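Local atomic coordinates of citryl-spermidine/3,4-dihydroxybenzoyl-citryl-spermidine:spermidine ligase (Bacillus anthracis, PDB entry 3TO3), a protein that catalyses the ATP-dependent condensation of spermidine with citryl-spermidine intermediates, a step in assembling the siderophore petrobactin. Residues B[148-162]-B[382-394]. Sequence-based numbering, arbitrary orientation.
Sequences KSYDELENHLIDGHP and EDAVPFNGLYAKE. With ATP (adenosine-5'-triphosphate), chain E.
The Tyr150 ring receives Ala384 O at its edge, in the ring plane, while Pro386 CD approaches obliquely to 3.8 Å from Tyr150 CE2. Tyr391 has Asn388 O over one face and ATP N6 at its edge, with Pro162 CG coming in obliquely. Helix 150-156 runs beside strand 383-386, their axes 15° apart, and the turns that follow both close on adenine, forming part of the ATP site of this IucA/IucC-family siderophore synthetase. The strand also pairs antiparallel with strand 443-448.

Ser149 is the N-cap residue, and its backbone N gives a nearly straight bond to Glu152 OE1. Asp383 OD1 takes a weak bond from Tyr150 N. The same oxygen, Asp383 OD1, accepts a 2.8 Å bond from Ala384 N, so a single carboxylate oxygen links the helix start to the strand. Tyr150 CG lies anti to its own N (chi1 171°), which carries the ring along Ala384 toward Pro386.

Midway, Leu153 CD1 rests on Val385 CG2. Leu157 then fills the bend after the strand: CD1 lies 3.5 Å from Gly389 CA and equally near Pro386 CG, and CD2 meets Ala392 CB.

Two water bridges join the segments, one from Lys148 O to Ala384 O, the other from Asp159 OD2 to Lys393 O. At the nucleotide, His161 CD2 lies 3.4 Å from ATP C5. Asn388 ND2, bonded also to Gln282, donates to a third water that in turn donates to Gly160 O and weakly accepts from ATP N6. ATP N6 also gives a hydrogen bond to Tyr391 OH, at 3.1 Å and 139°, and that hydroxyl is also hydrogen-bonded to Asn516 OD1.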
ATOM      1  N   LYS B 148      19.252  16.194 -29.418  1.00101.75           N
ATOM      2  CA  LYS B 148      19.166  15.516 -28.126  1.00 90.20           C
ATOM      3  C   LYS B 148      20.356  14.578 -27.884  1.00 83.81           C
ATOM      4  O   LYS B 148      20.592  13.641 -28.655  1.00 75.24           O
ATOM      5  CB  LYS B 148      17.870  14.717 -28.029  1.00 89.58           C
ATOM      6  CG  LYS B 148      16.593  15.536 -28.004  1.00 94.89           C
ATOM      7  CD  LYS B 148      16.257  16.055 -26.613  1.00 97.67           C
ATOM      8  CE  LYS B 148      16.992  17.369 -26.309  1.00107.35           C
ATOM      9  NZ  LYS B 148      16.501  18.014 -25.043  1.00109.14           N
ATOM     10  N   SER B 149      21.102  14.838 -26.808  1.00 87.92           N
ATOM     11  CA  SER B 149      22.183  13.955 -26.368  1.00 81.83           C
ATOM     12  C   SER B 149      21.583  12.726 -25.664  1.00 72.86           C
ATOM     13  O   SER B 149      20.351  12.635 -25.503  1.00 62.54           O
ATOM     14  CB  SER B 149      23.095  14.691 -25.392  1.00 80.56           C
ATOM     15  OG  SER B 149      22.415  14.912 -24.163  1.00 83.54           O
ATOM     16  N   TYR B 150      22.449  11.797 -25.239  1.00 71.04           N
ATOM     17  CA  TYR B 150      22.009  10.558 -24.584  1.00 65.10           C
ATOM     18  C   TYR B 150      21.168  10.819 -23.342  1.00 55.39           C
ATOM     19  O   TYR B 150      20.058  10.322 -23.227  1.00 52.16           O
ATOM     20  CB  TYR B 150      23.193   9.666 -24.191  1.00 66.03           C
ATOM     21  CG  TYR B 150      22.756   8.487 -23.325  1.00 66.90           C
ATOM     22  CD1 TYR B 150      23.137   8.390 -21.988  1.00 68.67           C
ATOM     23  CD2 TYR B 150      21.942   7.486 -23.845  1.00 65.01           C
ATOM     24  CE1 TYR B 150      22.733   7.323 -21.207  1.00 66.79           C
ATOM     25  CE2 TYR B 150      21.543   6.413 -23.078  1.00 62.94           C
ATOM     26  CZ  TYR B 150      21.931   6.338 -21.758  1.00 66.13           C
ATOM     27  OH  TYR B 150      21.506   5.277 -20.993  1.00 74.26           O
ATOM     28  N   ASP B 151      21.716  11.602 -22.421  1.00 57.19           N
ATOM     29  CA  ASP B 151      21.078  11.859 -21.146  1.00 59.63           C
ATOM     30  C   ASP B 151      19.730  12.536 -21.323  1.00 55.71           C
ATOM     31  O   ASP B 151      18.784  12.189 -20.627  1.00 60.96           O
ATOM     32  CB  ASP B 151      21.995  12.688 -20.244  1.00 58.42           C
ATOM     33  CG  ASP B 151      23.258  11.959 -19.893  1.00 61.03           C
ATOM     34  OD1 ASP B 151      23.167  10.753 -19.605  1.00 64.10           O
ATOM     35  OD2 ASP B 151      24.343  12.588 -19.931  1.00 75.88           O
ATOM     36  N   GLU B 152      19.666  13.488 -22.259  1.00 65.53           N
ATOM     37  CA  GLU B 152      18.438  14.206 -22.598  1.00 68.15           C
ATOM     38  C   GLU B 152      17.376  13.264 -23.149  1.00 65.32           C
ATOM     39  O   GLU B 152      16.192  13.398 -22.823  1.00 62.70           O
ATOM     40  CB  GLU B 152      18.713  15.320 -23.610  1.00 81.65           C
ATOM     41  CG  GLU B 152      18.983  16.699 -23.018  1.00 97.96           C
ATOM     42  CD  GLU B 152      19.713  17.634 -24.005  1.00116.88           C
ATOM     43  OE1 GLU B 152      20.012  17.208 -25.150  1.00115.10           O
ATOM     44  OE2 GLU B 152      19.995  18.798 -23.626  1.00126.04           O
ATOM     45  N   LEU B 153      17.786  12.298 -23.969  1.00 65.18           N
ATOM     46  CA  LEU B 153      16.825  11.323 -24.492  1.00 66.02           C
ATOM     47  C   LEU B 153      16.279  10.348 -23.446  1.00 62.38           C
ATOM     48  O   LEU B 153      15.099   9.993 -23.498  1.00 57.68           O
ATOM     49  CB  LEU B 153      17.413  10.547 -25.657  1.00 72.26           C
ATOM     50  CG  LEU B 153      17.385  11.278 -26.991  1.00 74.06           C
ATOM     51  CD1 LEU B 153      18.326  10.602 -27.966  1.00 69.35           C
ATOM     52  CD2 LEU B 153      15.948  11.291 -27.510  1.00 70.38           C
ATOM     53  N   GLU B 154      17.125   9.890 -22.522  1.00 58.36           N
ATOM     54  CA  GLU B 154      16.638   8.982 -21.492  1.00 64.12           C
ATOM     55  C   GLU B 154      15.387   9.581 -20.861  1.00 63.04           C
ATOM     56  O   GLU B 154      14.374   8.893 -20.745  1.00 61.68           O
ATOM     57  CB  GLU B 154      17.690   8.672 -20.416  1.00 77.98           C
ATOM     58  CG  GLU B 154      18.682   7.553 -20.767  1.00 93.10           C
ATOM     59  CD  GLU B 154      18.154   6.127 -20.501  1.00 97.39           C
ATOM     60  OE1 GLU B 154      17.080   5.968 -19.882  1.00 83.85           O
ATOM     61  OE2 GLU B 154      18.839   5.155 -20.911  1.00107.44           O
ATOM     62  N   ASN B 155      15.451  10.854 -20.468  1.00 62.20           N
ATOM     63  CA  ASN B 155      14.306  11.491 -19.802  1.00 62.49           C
ATOM     64  C   ASN B 155      13.243  12.069 -20.736  1.00 60.54           C
ATOM     65  O   ASN B 155      12.112  12.323 -20.317  1.00 61.28           O
ATOM     66  CB  ASN B 155      14.766  12.561 -18.809  1.00 68.90           C
ATOM     67  CG  ASN B 155      15.719  12.003 -17.763  1.00 78.96           C
ATOM     68  OD1 ASN B 155      16.948  12.124 -17.878  1.00 87.98           O
ATOM     69  ND2 ASN B 155      15.157  11.364 -16.745  1.00 73.73           N
ATOM     70  N   HIS B 156      13.580  12.253 -22.006  1.00 56.87           N
ATOM     71  CA  HIS B 156      12.565  12.721 -22.947  1.00 65.06           C
ATOM     72  C   HIS B 156      11.752  11.622 -23.658  1.00 67.32           C
ATOM     73  O   HIS B 156      10.690  11.908 -24.227  1.00 65.50           O
ATOM     74  CB  HIS B 156      13.106  13.811 -23.887  1.00 69.00           C
ATOM     75  CG  HIS B 156      13.312  15.129 -23.198  1.00 86.75           C
ATOM     76  ND1 HIS B 156      12.263  15.938 -22.809  1.00 87.39           N
ATOM     77  CD2 HIS B 156      14.443  15.760 -22.792  1.00 94.08           C
ATOM     78  CE1 HIS B 156      12.739  17.017 -22.209  1.00 93.87           C
ATOM     79  NE2 HIS B 156      14.058  16.934 -22.186  1.00 96.65           N
ATOM     80  N   LEU B 157      12.175  10.359 -23.555  1.00 66.21           N
ATOM     81  CA  LEU B 157      11.271   9.336 -24.054  1.00 64.97           C
ATOM     82  C   LEU B 157      10.456   8.948 -22.850  1.00 63.83           C
ATOM     83  O   LEU B 157      10.876   8.164 -21.995  1.00 70.29           O
ATOM     84  CB  LEU B 157      12.031   8.088 -24.499  1.00 59.29           C
ATOM     85  CG  LEU B 157      13.254   8.170 -25.390  1.00 69.13           C
ATOM     86  CD1 LEU B 157      13.923   6.797 -25.347  1.00 78.26           C
ATOM     87  CD2 LEU B 157      12.855   8.578 -26.796  1.00 61.14           C
ATOM     88  N   ILE B 158       9.241   9.444 -22.845  1.00 59.15           N
ATOM     89  CA  ILE B 158       8.360   9.253 -21.717  1.00 58.20           C
ATOM     90  C   ILE B 158       7.331   8.153 -21.956  1.00 53.32           C
ATOM     91  O   ILE B 158       6.458   7.944 -21.132  1.00 46.98           O
ATOM     92  CB  ILE B 158       7.720  10.588 -21.294  1.00 65.18           C
ATOM     93  CG1 ILE B 158       6.683  11.030 -22.340  1.00 56.07           C
ATOM     94  CG2 ILE B 158       8.852  11.669 -21.039  1.00 39.65           C
ATOM     95  CD1 ILE B 158       5.921  12.239 -21.914  1.00 60.40           C
ATOM     96  N   ASP B 159       7.393   7.479 -23.099  1.00 51.66           N
ATOM     97  CA  ASP B 159       6.276   6.596 -23.462  1.00 56.12           C
ATOM     98  C   ASP B 159       6.231   5.273 -22.696  1.00 53.50           C
ATOM     99  O   ASP B 159       5.150   4.724 -22.447  1.00 42.80           O
ATOM    100  CB  ASP B 159       6.176   6.394 -24.985  1.00 61.66           C
ATOM    101  CG  ASP B 159       5.598   7.635 -25.708  1.00 69.40           C
ATOM    102  OD1 ASP B 159       4.723   8.312 -25.114  1.00 66.15           O
ATOM    103  OD2 ASP B 159       6.031   7.939 -26.852  1.00 68.23           O
ATOM    104  N   GLY B 160       7.392   4.772 -22.285  1.00 49.50           N
ATOM    105  CA  GLY B 160       7.409   3.509 -21.576  1.00 46.36           C
ATOM    106  C   GLY B 160       7.071   2.374 -22.525  1.00 46.80           C
ATOM    107  O   GLY B 160       7.145   2.496 -23.752  1.00 54.03           O
ATOM    108  N   HIS B 161       6.677   1.258 -21.953  1.00 52.65           N
ATOM    109  CA  HIS B 161       6.591   0.023 -22.698  1.00 54.62           C
ATOM    110  C   HIS B 161       5.403  -0.034 -23.665  1.00 45.18           C
ATOM    111  O   HIS B 161       4.274   0.276 -23.298  1.00 49.61           O
ATOM    112  CB  HIS B 161       6.530  -1.141 -21.714  1.00 56.31           C
ATOM    113  CG  HIS B 161       7.159  -2.384 -22.231  1.00 52.60           C
ATOM    114  ND1 HIS B 161       6.533  -3.197 -23.154  1.00 47.04           N
ATOM    115  CD2 HIS B 161       8.364  -2.954 -21.966  1.00 49.75           C
ATOM    116  CE1 HIS B 161       7.329  -4.218 -23.434  1.00 56.67           C
ATOM    117  NE2 HIS B 161       8.446  -4.095 -22.728  1.00 50.94           N
ATOM    118  N   PRO B 162       5.690  -0.398 -24.919  1.00 43.84           N
ATOM    119  CA  PRO B 162       4.783  -0.602 -26.074  1.00 46.88           C
ATOM    120  C   PRO B 162       3.928  -1.898 -25.986  1.00 56.07           C
ATOM    121  O   PRO B 162       2.954  -2.064 -26.737  1.00 48.17           O
ATOM    122  CB  PRO B 162       5.743  -0.601 -27.288  1.00 50.90           C
ATOM    123  CG  PRO B 162       7.068  -1.186 -26.692  1.00 39.63           C
ATOM    124  CD  PRO B 162       7.105  -0.732 -25.230  1.00 37.70           C
ATOM    125  N   GLU B 382      30.820  10.863 -31.209  1.00 67.42           N
ATOM    126  CA  GLU B 382      29.745   9.898 -30.975  1.00 62.35           C
ATOM    127  C   GLU B 382      28.692  10.422 -29.996  1.00 57.38           C
ATOM    128  O   GLU B 382      29.017  11.136 -29.072  1.00 65.90           O
ATOM    129  CB  GLU B 382      30.335   8.566 -30.482  1.00 57.84           C
ATOM    130  CG  GLU B 382      31.322   7.938 -31.459  1.00 60.34           C
ATOM    131  CD  GLU B 382      31.920   6.600 -31.001  1.00 71.54           C
ATOM    132  OE1 GLU B 382      31.960   6.276 -29.781  1.00 62.52           O
ATOM    133  OE2 GLU B 382      32.372   5.861 -31.904  1.00 84.91           O
ATOM    134  N   ASP B 383      27.425  10.092 -30.214  1.00 61.16           N
ATOM    135  CA  ASP B 383      26.411  10.233 -29.156  1.00 57.90           C
ATOM    136  C   ASP B 383      25.684   8.895 -28.971  1.00 49.72           C
ATOM    137  O   ASP B 383      26.050   7.890 -29.596  1.00 50.71           O
ATOM    138  CB  ASP B 383      25.415  11.371 -29.439  1.00 69.95           C
ATOM    139  CG  ASP B 383      24.927  12.076 -28.150  1.00 80.64           C
ATOM    140  OD1 ASP B 383      24.880  11.440 -27.052  1.00 67.84           O
ATOM    141  OD2 ASP B 383      24.594  13.282 -28.246  1.00 88.92           O
ATOM    142  N   ALA B 384      24.667   8.869 -28.116  1.00 36.55           N
ATOM    143  CA  ALA B 384      24.046   7.606 -27.755  1.00 42.37           C
ATOM    144  C   ALA B 384      22.568   7.792 -27.556  1.00 44.98           C
ATOM    145  O   ALA B 384      22.128   8.837 -27.096  1.00 45.11           O
ATOM    146  CB  ALA B 384      24.676   7.038 -26.463  1.00 39.47           C
ATOM    147  N   VAL B 385      21.804   6.761 -27.883  1.00 42.07           N
ATOM    148  CA  VAL B 385      20.372   6.802 -27.675  1.00 43.35           C
ATOM    149  C   VAL B 385      19.954   5.467 -27.056  1.00 35.21           C
ATOM    150  O   VAL B 385      20.445   4.421 -27.452  1.00 43.82           O
ATOM    151  CB  VAL B 385      19.620   7.079 -29.047  1.00 45.20           C
ATOM    152  CG1 VAL B 385      20.052   6.104 -30.104  1.00 42.57           C
ATOM    153  CG2 VAL B 385      18.137   6.978 -28.882  1.00 51.62           C
ATOM    154  N   PRO B 386      19.027   5.497 -26.094  1.00 38.89           N
ATOM    155  CA  PRO B 386      18.472   4.240 -25.578  1.00 36.19           C
ATOM    156  C   PRO B 386      17.815   3.446 -26.686  1.00 42.40           C
ATOM    157  O   PRO B 386      17.137   4.018 -27.538  1.00 47.55           O
ATOM    158  CB  PRO B 386      17.414   4.690 -24.570  1.00 31.17           C
ATOM    159  CG  PRO B 386      17.317   6.181 -24.688  1.00 38.08           C
ATOM    160  CD  PRO B 386      18.563   6.673 -25.342  1.00 45.85           C
ATOM    161  N   PHE B 387      17.985   2.135 -26.671  1.00 39.93           N
ATOM    162  CA  PHE B 387      17.598   1.353 -27.827  1.00 36.75           C
ATOM    163  C   PHE B 387      16.094   1.403 -28.111  1.00 41.23           C
ATOM    164  O   PHE B 387      15.698   1.504 -29.261  1.00 40.46           O
ATOM    165  CB  PHE B 387      18.140  -0.065 -27.739  1.00 37.34           C
ATOM    166  CG  PHE B 387      18.100  -0.816 -29.035  1.00 39.25           C
ATOM    167  CD1 PHE B 387      19.172  -0.780 -29.895  1.00 37.16           C
ATOM    168  CD2 PHE B 387      16.983  -1.551 -29.394  1.00 37.64           C
ATOM    169  CE1 PHE B 387      19.148  -1.494 -31.083  1.00 40.64           C
ATOM    170  CE2 PHE B 387      16.955  -2.244 -30.574  1.00 43.38           C
ATOM    171  CZ  PHE B 387      18.046  -2.224 -31.419  1.00 38.04           C
ATOM    172  N   ASN B 388      15.255   1.383 -27.082  1.00 39.67           N
ATOM    173  CA  ASN B 388      13.828   1.589 -27.318  1.00 44.28           C
ATOM    174  C   ASN B 388      13.481   2.999 -27.860  1.00 47.28           C
ATOM    175  O   ASN B 388      12.398   3.232 -28.376  1.00 42.10           O
ATOM    176  CB  ASN B 388      12.995   1.259 -26.076  1.00 45.49           C
ATOM    177  CG  ASN B 388      13.288   2.188 -24.906  1.00 53.67           C
ATOM    178  OD1 ASN B 388      14.444   2.525 -24.627  1.00 55.23           O
ATOM    179  ND2 ASN B 388      12.235   2.592 -24.201  1.00 52.62           N
ATOM    180  N   GLY B 389      14.399   3.940 -27.758  1.00 40.57           N
ATOM    181  CA  GLY B 389      14.202   5.198 -28.443  1.00 44.13           C
ATOM    182  C   GLY B 389      14.033   5.040 -29.950  1.00 40.37           C
ATOM    183  O   GLY B 389      13.297   5.788 -30.583  1.00 48.33           O
ATOM    184  N   LEU B 390      14.701   4.053 -30.529  1.00 39.11           N
ATOM    185  CA  LEU B 390      14.662   3.866 -31.973  1.00 39.06           C
ATOM    186  C   LEU B 390      13.242   3.676 -32.543  1.00 43.02           C
ATOM    187  O   LEU B 390      12.986   3.983 -33.702  1.00 48.40           O
ATOM    188  CB  LEU B 390      15.572   2.723 -32.378  1.00 37.63           C
ATOM    189  CG  LEU B 390      17.036   2.876 -31.912  1.00 43.43           C
ATOM    190  CD1 LEU B 390      17.811   1.637 -32.219  1.00 34.40           C
ATOM    191  CD2 LEU B 390      17.750   4.090 -32.463  1.00 39.64           C
ATOM    192  N   TYR B 391      12.359   3.071 -31.770  1.00 37.30           N
ATOM    193  CA  TYR B 391      10.941   2.982 -32.125  1.00 40.63           C
ATOM    194  C   TYR B 391      10.010   3.968 -31.421  1.00 39.46           C
ATOM    195  O   TYR B 391       8.806   3.851 -31.534  1.00 42.07           O
ATOM    196  CB  TYR B 391      10.419   1.541 -32.104  1.00 41.19           C
ATOM    197  CG  TYR B 391      10.875   0.696 -30.939  1.00 40.11           C
ATOM    198  CD1 TYR B 391      10.154   0.673 -29.731  1.00 34.63           C
ATOM    199  CD2 TYR B 391      12.023  -0.095 -31.033  1.00 46.69           C
ATOM    200  CE1 TYR B 391      10.562  -0.123 -28.638  1.00 36.10           C
ATOM    201  CE2 TYR B 391      12.451  -0.895 -29.931  1.00 42.01           C
ATOM    202  CZ  TYR B 391      11.706  -0.912 -28.753  1.00 43.99           C
ATOM    203  OH  TYR B 391      12.118  -1.699 -27.679  1.00 45.46           O
ATOM    204  N   ALA B 392      10.561   4.879 -30.622  1.00 37.75           N
ATOM    205  CA  ALA B 392       9.733   5.940 -30.028  1.00 40.13           C
ATOM    206  C   ALA B 392       9.219   6.920 -31.076  1.00 37.51           C
ATOM    207  O   ALA B 392       9.807   7.054 -32.146  1.00 41.89           O
ATOM    208  CB  ALA B 392      10.500   6.703 -28.940  1.00 36.28           C
ATOM    209  N   LYS B 393       8.141   7.618 -30.743  1.00 43.52           N
ATOM    210  CA  LYS B 393       7.596   8.670 -31.601  1.00 49.66           C
ATOM    211  C   LYS B 393       7.427   9.972 -30.828  1.00 52.68           C
ATOM    212  O   LYS B 393       7.367   9.967 -29.596  1.00 55.79           O
ATOM    213  CB  LYS B 393       6.241   8.253 -32.159  1.00 49.94           C
ATOM    214  CG  LYS B 393       6.280   7.054 -33.055  1.00 52.49           C
ATOM    215  CD  LYS B 393       4.890   6.496 -33.181  1.00 61.14           C
ATOM    216  CE  LYS B 393       4.916   4.996 -33.382  1.00 68.96           C
ATOM    217  NZ  LYS B 393       3.668   4.533 -34.075  1.00 75.11           N
ATOM    218  N   GLU B 394       7.366  11.081 -31.563  1.00 48.45           N
ATOM    219  CA  GLU B 394       7.108  12.407 -31.007  1.00 55.17           C
ATOM    220  C   GLU B 394       5.631  12.513 -30.650  1.00 58.57           C
ATOM    221  O   GLU B 394       4.811  11.741 -31.162  1.00 53.00           O
ATOM    222  CB  GLU B 394       7.466  13.510 -32.017  1.00 61.06           C
ATOM    223  CG  GLU B 394       8.904  13.542 -32.480  1.00 71.22           C
ATOM    224  CD  GLU B 394       9.872  14.109 -31.434  1.00 85.49           C
ATOM    225  OE1 GLU B 394       9.540  14.134 -30.224  1.00 87.01           O
ATOM    226  OE2 GLU B 394      10.979  14.531 -31.836  1.00 93.87           O
TER
HETATM  227  PB  ATP E 617      16.268  -1.680 -14.242  0.71 84.11           P
HETATM  228  O1B ATP E 617      16.164  -0.827 -13.003  0.71 79.96           O
HETATM  229  O2B ATP E 617      16.449  -3.122 -13.848  0.71 83.35           O
HETATM  230  O3B ATP E 617      17.467  -1.177 -15.128  0.71 56.14           O
HETATM  231  PA  ATP E 617      13.588  -1.954 -14.605  0.71113.19           P
HETATM  232  O1A ATP E 617      13.574  -1.861 -13.092  0.71110.20           O
HETATM  233  O2A ATP E 617      13.254  -3.354 -15.110  0.71109.54           O
HETATM  234  O3A ATP E 617      14.991  -1.547 -15.135  0.71129.61           O
HETATM  235  O5' ATP E 617      12.521  -0.932 -15.138  0.71126.49           O
HETATM  236  C5' ATP E 617      12.679  -0.317 -16.362  0.71119.91           C
HETATM  237  C4' ATP E 617      11.518   0.274 -16.936  0.71113.13           C
HETATM  238  O4' ATP E 617      11.717   0.451 -18.380  0.71106.95           O
HETATM  239  C3' ATP E 617      10.349  -0.622 -16.791  0.71112.13           C
HETATM  240  O3' ATP E 617       9.355   0.012 -16.083  0.71113.31           O
HETATM  241  C2' ATP E 617       9.919  -0.914 -18.170  0.71105.73           C
HETATM  242  O2' ATP E 617       8.559  -0.997 -18.251  0.71100.76           O
HETATM  243  C1' ATP E 617      10.444   0.263 -18.919  0.71102.06           C
HETATM  244  N9  ATP E 617      10.470   0.130 -20.351  0.71 90.74           N
HETATM  245  C8  ATP E 617       9.953   1.036 -21.200  0.71 80.07           C
HETATM  246  N7  ATP E 617      10.157   0.592 -22.448  0.71 77.72           N
HETATM  247  C5  ATP E 617      10.810  -0.591 -22.402  0.71 82.29           C
HETATM  248  C6  ATP E 617      11.270  -1.474 -23.390  0.71 77.09           C
HETATM  249  N6  ATP E 617      11.054  -1.161 -24.776  0.71 73.57           N
HETATM  250  N1  ATP E 617      11.907  -2.607 -23.015  0.71 77.65           N
HETATM  251  C2  ATP E 617      12.098  -2.885 -21.709  0.71 82.60           C
HETATM  252  N3  ATP E 617      11.665  -2.055 -20.734  0.71 87.43           N
HETATM  253  C4  ATP E 617      11.018  -0.901 -21.048  0.71 88.61           C
HETATM  254  O   HOH W   1      22.155  11.061 -29.138  1.00 53.53           O
HETATM  255  O   HOH W   2       4.602   9.903 -28.141  1.00 52.58           O
HETATM  256  O   HOH W   3       9.656   1.919 -25.093  1.00 46.02           O